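Local coordinates for esterase (Alcaligenes sp., PDB 1QLW), which is a bacterial carboxylic esterase of the alpha/beta hydrolase family that hydrolyses carboxylic ester bonds, at residues A140-F145 with F160-Q165; G75-T80 with W169-P174. All blocks are in the same frame, centred on the assembly; numbering follows the deposited sequence.

Contact 1 of 2, residues A140-F145 with F160-Q165; sequences AAWAIF and FPVQAQ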
loop_
_atom_site.group_PDB
_atom_site.type_symbol
_atom_site.label_atom_id
_atom_site.label_comp_id
_atom_site.label_asym_id
_atom_site.label_seq_id
_atom_site.Cartn_x
_atom_site.Cartn_y
_atom_site.Cartn_z
ATOM N N ALA A 140 -17.885 -15.448 3.334
ATOM C CA ALA A 140 -17.433 -15.505 4.718
ATOM C C ALA A 140 -17.392 -14.103 5.318
ATOM O O ALA A 140 -17.843 -13.881 6.450
ATOM C CB ALA A 140 -16.051 -16.151 4.780
ATOM N N ALA A 141 -16.855 -13.151 4.564
ATOM C CA ALA A 141 -16.721 -11.781 5.037
ATOM C C ALA A 141 -18.079 -11.168 5.342
ATOM O O ALA A 141 -18.208 -10.388 6.294
ATOM C CB ALA A 141 -15.942 -10.952 4.029
ATOM N N TRP A 142 -19.084 -11.458 4.534
ATOM C CA TRP A 142 -20.422 -10.911 4.764
ATOM C C TRP A 142 -20.897 -11.181 6.186
ATOM O O TRP A 142 -21.466 -10.312 6.850
ATOM C CB TRP A 142 -21.360 -11.591 3.776
ATOM C CG TRP A 142 -22.733 -11.031 3.648
ATOM C CD1 TRP A 142 -23.849 -11.383 4.353
ATOM C CD2 TRP A 142 -23.147 -10.037 2.705
ATOM N NE1 TRP A 142 -24.932 -10.662 3.904
ATOM C CE2 TRP A 142 -24.526 -9.830 2.888
ATOM C CE3 TRP A 142 -22.470 -9.303 1.725
ATOM C CZ2 TRP A 142 -25.244 -8.921 2.110
ATOM C CZ3 TRP A 142 -23.190 -8.405 0.972
ATOM C CH2 TRP A 142 -24.562 -8.214 1.163
ATOM N N ALA A 143 -20.679 -12.402 6.650
ATOM C CA ALA A 143 -21.099 -12.807 7.989
ATOM C C ALA A 143 -20.130 -12.311 9.045
ATOM O O ALA A 143 -20.565 -11.867 10.123
ATOM C CB ALA A 143 -21.311 -14.310 8.041
ATOM N N ILE A 144 -18.819 -12.369 8.812
ATOM C CA ILE A 144 -17.854 -11.831 9.774
ATOM C C ILE A 144 -18.108 -10.355 10.046
ATOM O O ILE A 144 -18.024 -9.876 11.180
ATOM C CB ILE A 144 -16.410 -12.027 9.268
ATOM C CG1 ILE A 144 -16.100 -13.524 9.218
ATOM C CG2 ILE A 144 -15.406 -11.277 10.137
ATOM C CD1 ILE A 144 -14.870 -13.922 8.433
ATOM N N PHE A 145 -18.475 -9.623 8.992
ATOM C CA PHE A 145 -18.695 -8.196 9.093
ATOM C C PHE A 145 -20.105 -7.836 9.536
ATOM O O PHE A 145 -20.384 -6.662 9.787
ATOM C CB PHE A 145 -18.370 -7.510 7.773
ATOM C CG PHE A 145 -16.935 -7.607 7.320
ATOM C CD1 PHE A 145 -15.892 -7.931 8.183
ATOM C CD2 PHE A 145 -16.613 -7.347 6.004
ATOM C CE1 PHE A 145 -14.583 -7.992 7.758
ATOM C CE2 PHE A 145 -15.303 -7.406 5.559
ATOM C CZ PHE A 145 -14.294 -7.726 6.428
ATOM N N PHE A 160 -23.896 -0.406 6.484
ATOM C CA PHE A 160 -22.843 -0.582 5.482
ATOM C C PHE A 160 -23.418 -0.344 4.105
ATOM O O PHE A 160 -24.529 -0.801 3.821
ATOM C CB PHE A 160 -22.257 -2.018 5.544
ATOM C CG PHE A 160 -21.042 -2.076 4.658
ATOM C CD1 PHE A 160 -19.807 -1.617 5.113
ATOM C CD2 PHE A 160 -21.126 -2.539 3.365
ATOM C CE1 PHE A 160 -18.706 -1.607 4.263
ATOM C CE2 PHE A 160 -20.038 -2.514 2.501
ATOM C CZ PHE A 160 -18.830 -2.044 2.966
ATOM N N PRO A 161 -22.686 0.337 3.215
ATOM C CA PRO A 161 -23.155 0.571 1.846
ATOM C C PRO A 161 -23.013 -0.715 1.022
ATOM O O PRO A 161 -22.107 -0.865 0.191
ATOM C CB PRO A 161 -22.242 1.671 1.336
ATOM C CG PRO A 161 -20.950 1.424 2.068
ATOM C CD PRO A 161 -21.392 0.999 3.456
ATOM N N VAL A 162 -23.949 -1.650 1.222
ATOM C CA VAL A 162 -23.888 -2.948 0.582
ATOM C C VAL A 162 -24.005 -2.874 -0.922
ATOM O O VAL A 162 -23.532 -3.787 -1.608
ATOM C CB VAL A 162 -24.897 -3.961 1.166
ATOM C CG1 VAL A 162 -24.557 -4.351 2.599
ATOM C CG2 VAL A 162 -26.301 -3.411 1.061
ATOM N N GLN A 163 -24.531 -1.786 -1.485
ATOM C CA GLN A 163 -24.492 -1.592 -2.929
ATOM C C GLN A 163 -23.073 -1.524 -3.468
ATOM O O GLN A 163 -22.870 -1.743 -4.668
ATOM C CB GLN A 163 -25.269 -0.345 -3.338
ATOM C CG GLN A 163 -24.629 0.989 -3.095
ATOM C CD GLN A 163 -24.646 1.570 -1.714
ATOM O OE1 GLN A 163 -25.036 0.932 -0.736
ATOM N NE2 GLN A 163 -24.213 2.825 -1.596
ATOM N N ALA A 164 -22.108 -1.222 -2.621
ATOM C CA ALA A 164 -20.701 -1.131 -2.981
ATOM C C ALA A 164 -19.920 -2.325 -2.474
ATOM O O ALA A 164 -18.705 -2.253 -2.274
ATOM C CB ALA A 164 -20.110 0.179 -2.467
ATOM N N GLN A 165 -20.583 -3.483 -2.328
ATOM C CA GLN A 165 -19.857 -4.665 -1.872
ATOM C C GLN A 165 -18.720 -5.009 -2.830
ATOM O O GLN A 165 -17.668 -5.452 -2.388
ATOM C CB GLN A 165 -20.758 -5.875 -1.649
ATOM C CG GLN A 165 -21.486 -6.376 -2.880
ATOM C CD GLN A 165 -22.190 -7.704 -2.644
ATOM O OE1 GLN A 165 -21.487 -8.718 -2.537
ATOM N NE2 GLN A 165 -23.492 -7.692 -2.532
#
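The carboxamide of Gln165 faces two tryptophans: its OE1 accepts a hydrogen bond from Trp169 NE1, one turn further along the same helix, while its NE2 lies against the indole of Trp142. The bond to Trp169 fixes the amide's rotation and leaves NE2 the closer of its two ends to Trp142. Gln165 NE2 comes to 3.6 Å from Trp142 CZ3, and the amide carbon CD is 3.8 Å from the same ring atom. Amide and indole planes are 39° apart, so the two groups meet obliquely rather than lying flat on one another. Gln165 gets there with CG between its backbone N and carbonyl carbon (chi1 62°) and a straight chain beyond, which carries the amide across to the indole.

Val162 makes the other touch. Its CG1 rests 4.1 Å from Trp142 CH2, and the same methyl sits in the plane of the Phe160 ring, at its edge. The backbone here turns tightly: Pro161 is the centre of an inverse gamma turn, a short 3-10 segment follows, and Ala164 occupies the N-cap position of the next helix.

Trp142 reaches the 160-165 segment with CG anti to its backbone N (chi1 -170°). The pyrrole side of the indole is held by a hydrogen bond from Trp142 NE1 to Asp153 O, while the benzo rim meets Gln165 and Val162; Tyr151 packs edge-to-face. Ala140 and Ile144 lean on Asp40 and Tyr39 of the second subunit. The contact thus joins helix 138-144 to the start of helix 165-171, whose Trp169 also packs on Trp142.

Contact 2 of 2, residues G75-T80 with W169-P174; sequences GMTWET and WQQMVP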
loop_
_atom_site.group_PDB
_atom_site.type_symbol
_atom_site.label_atom_id
_atom_site.label_comp_id
_atom_site.label_asym_id
_atom_site.label_seq_id
_atom_site.Cartn_x
_atom_site.Cartn_y
_atom_site.Cartn_z
ATOM N N GLY A 75 -4.186 -0.518 4.942
ATOM C CA GLY A 75 -4.506 0.838 5.374
ATOM C C GLY A 75 -5.553 1.507 4.514
ATOM O O GLY A 75 -6.142 2.520 4.927
ATOM N N MET A 76 -5.844 0.962 3.320
ATOM C CA MET A 76 -7.010 1.376 2.546
ATOM C C MET A 76 -8.273 1.376 3.385
ATOM O O MET A 76 -9.190 2.160 3.077
ATOM C CB MET A 76 -7.166 0.419 1.358
ATOM C CG MET A 76 -8.419 0.615 0.532
ATOM S SD MET A 76 -8.434 2.190 -0.352
ATOM C CE MET A 76 -10.097 2.200 -1.014
ATOM N N THR A 77 -8.380 0.558 4.419
ATOM C CA THR A 77 -9.526 0.518 5.318
ATOM C C THR A 77 -10.017 1.932 5.635
ATOM O O THR A 77 -11.235 2.139 5.699
ATOM C CB THR A 77 -9.114 -0.145 6.648
ATOM O OG1 THR A 77 -8.863 -1.538 6.456
ATOM C CG2 THR A 77 -10.198 -0.022 7.720
ATOM N N TRP A 78 -9.089 2.830 5.922
ATOM C CA TRP A 78 -9.369 4.147 6.452
ATOM C C TRP A 78 -9.479 5.244 5.418
ATOM O O TRP A 78 -9.718 6.399 5.779
ATOM C CB TRP A 78 -8.263 4.524 7.451
ATOM C CG TRP A 78 -7.888 3.431 8.407
ATOM C CD1 TRP A 78 -6.769 2.646 8.337
ATOM C CD2 TRP A 78 -8.629 2.983 9.546
ATOM N NE1 TRP A 78 -6.762 1.740 9.361
ATOM C CE2 TRP A 78 -7.890 1.923 10.120
ATOM C CE3 TRP A 78 -9.833 3.368 10.145
ATOM C CZ2 TRP A 78 -8.325 1.262 11.268
ATOM C CZ3 TRP A 78 -10.258 2.709 11.275
ATOM C CH2 TRP A 78 -9.502 1.674 11.836
ATOM N N GLU A 79 -9.199 4.906 4.155
ATOM C CA GLU A 79 -9.159 5.873 3.056
ATOM C C GLU A 79 -10.559 6.068 2.514
ATOM O O GLU A 79 -11.536 5.860 3.249
ATOM C CB GLU A 79 -8.100 5.399 2.037
ATOM C CG GLU A 79 -6.705 5.382 2.671
ATOM C CD GLU A 79 -5.577 4.987 1.756
ATOM O OE1 GLU A 79 -5.817 4.517 0.622
ATOM O OE2 GLU A 79 -4.408 5.082 2.198
ATOM N N THR A 80 -10.755 6.468 1.266
ATOM C CA THR A 80 -12.100 6.636 0.730
ATOM C C THR A 80 -12.900 5.363 0.962
ATOM O O THR A 80 -12.403 4.259 0.739
ATOM C CB THR A 80 -11.999 6.874 -0.777
ATOM O OG1 THR A 80 -11.017 7.895 -1.019
ATOM C CG2 THR A 80 -13.329 7.197 -1.414
ATOM N N TRP A 169 -14.847 -5.780 -1.759
ATOM C CA TRP A 169 -14.082 -6.984 -2.109
ATOM C C TRP A 169 -12.777 -6.637 -2.786
ATOM O O TRP A 169 -11.760 -7.310 -2.618
ATOM C CB TRP A 169 -14.896 -7.933 -2.977
ATOM C CG TRP A 169 -16.266 -8.291 -2.483
ATOM C CD1 TRP A 169 -17.350 -8.527 -3.290
ATOM C CD2 TRP A 169 -16.724 -8.458 -1.145
ATOM N NE1 TRP A 169 -18.440 -8.839 -2.534
ATOM C CE2 TRP A 169 -18.096 -8.796 -1.208
ATOM C CE3 TRP A 169 -16.166 -8.371 0.129
ATOM C CZ2 TRP A 169 -18.899 -9.029 -0.091
ATOM C CZ3 TRP A 169 -16.943 -8.604 1.257
ATOM C CH2 TRP A 169 -18.299 -8.939 1.128
ATOM N N GLN A 170 -12.754 -5.542 -3.581
ATOM C CA GLN A 170 -11.526 -5.110 -4.214
ATOM C C GLN A 170 -10.430 -4.774 -3.208
ATOM O O GLN A 170 -9.249 -4.920 -3.557
ATOM C CB GLN A 170 -11.756 -3.885 -5.105
ATOM C CG GLN A 170 -12.469 -4.170 -6.403
ATOM C CD GLN A 170 -12.789 -2.889 -7.159
ATOM O OE1 GLN A 170 -13.315 -1.949 -6.546
ATOM N NE2 GLN A 170 -12.473 -2.812 -8.437
ATOM N N GLN A 171 -10.774 -4.256 -2.025
ATOM C CA GLN A 171 -9.734 -3.850 -1.093
ATOM C C GLN A 171 -9.282 -4.968 -0.165
ATOM O O GLN A 171 -8.357 -4.739 0.632
ATOM C CB GLN A 171 -10.116 -2.604 -0.310
ATOM C CG GLN A 171 -11.181 -2.773 0.758
ATOM C CD GLN A 171 -11.327 -1.512 1.587
ATOM O OE1 GLN A 171 -11.976 -0.528 1.129
ATOM N NE2 GLN A 171 -10.754 -1.477 2.748
ATOM N N MET A 172 -9.879 -6.142 -0.245
ATOM C CA MET A 172 -9.504 -7.266 0.608
ATOM C C MET A 172 -8.359 -8.042 -0.026
ATOM O O MET A 172 -8.281 -8.191 -1.253
ATOM C CB MET A 172 -10.720 -8.175 0.842
ATOM C CG MET A 172 -11.784 -7.415 1.627
ATOM S SD MET A 172 -13.136 -8.456 2.228
ATOM C CE MET A 172 -12.262 -9.401 3.484
ATOM N N VAL A 173 -7.454 -8.504 0.832
ATOM C CA VAL A 173 -6.191 -9.117 0.428
ATOM C C VAL A 173 -5.893 -10.341 1.269
ATOM O O VAL A 173 -6.381 -10.468 2.402
ATOM C CB VAL A 173 -5.026 -8.102 0.574
ATOM C CG1 VAL A 173 -5.216 -6.855 -0.285
ATOM C CG2 VAL A 173 -4.803 -7.688 2.022
ATOM N N PRO A 174 -5.012 -11.223 0.791
ATOM C CA PRO A 174 -4.534 -12.329 1.619
ATOM C C PRO A 174 -3.819 -11.846 2.864
ATOM O O PRO A 174 -3.171 -10.802 2.885
ATOM C CB PRO A 174 -3.582 -13.088 0.696
ATOM C CG PRO A 174 -4.093 -12.785 -0.667
ATOM C CD PRO A 174 -4.537 -11.339 -0.613
#
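Met76, one residue into the 3-10 segment that begins at Gly75, brings its side chain straight against Gln171. Its CG lies 3.7 Å from Gln171 CB and 3.8 Å from Gln171 CD, so it is the CG methylene, not the sulfur, that beds on the glutamine. With CG anti to the backbone N (chi1 174°) the chain leaves toward the helix, and a bend at chi2 (67°) turns SD and CE from the straight course. The two side chains cross at about a right angle. Gln171 reaches over extended, and its carboxamide end arrives beside the backbone of Thr77. No hydrogen bond links the two segments; they meet by van der Waals contact, with all three touching residues buried.

Thr77 offers its backbone face to Gln171 while its CB points away. Its hydroxyl is tied back to Thr74 O, and its CG2 sits 3.8 Å above the plane of the Trp78 ring, over the centre. Trp78 itself closes the first turn, its N bonding to Gly75 O at 3.1 Å. Glu79 N follows, 3.0 Å from Met76 O, and the chain then opens into a loop.

The carboxylate of Glu79 belongs to the dimer interface: OE2 forms salt bridges to Arg53 and Arg109 of the second subunit, and OE1 hydrogen-bonds Ser20 and Tyr51 of that subunit. Next along, Thr80 OG1 is bonded to the backbone N of the same Ser20 of the second subunit.

The 75-80 turn belongs to the loop after strand 65-68, which in alpha/beta hydrolases commonly helps form the oxyanion hole; here it also holds the Cys71-Cys72 disulfide, and Val173 bonds the Cys72 backbone. Trp78 packs on the neighbouring strand 200-205, and against the turn's other flank stands the last part of helix 165-171.

After strands 13-23, 26-30 and 43-57 the chain runs strand 65-68, then the 75-80 turn, the earlier half of contact 2. It continues through helix 88-94, strand 99-103 and helix 115-121 to helix 138-144, where contact 1 begins. Contact 1 closes a short loop of 14 residues at 160-165; only then does 169-174, which takes in the last part of helix 165-171, complete contact 2, whose long loop of 88 residues therefore encloses the short one. The centres lie about 13 Å apart and the two contacts touch: Ala141 CB packs 3.8 Å from Trp169 CZ3. Together they tie the two consecutive helices to each other and to the loop that follows strand 65-68.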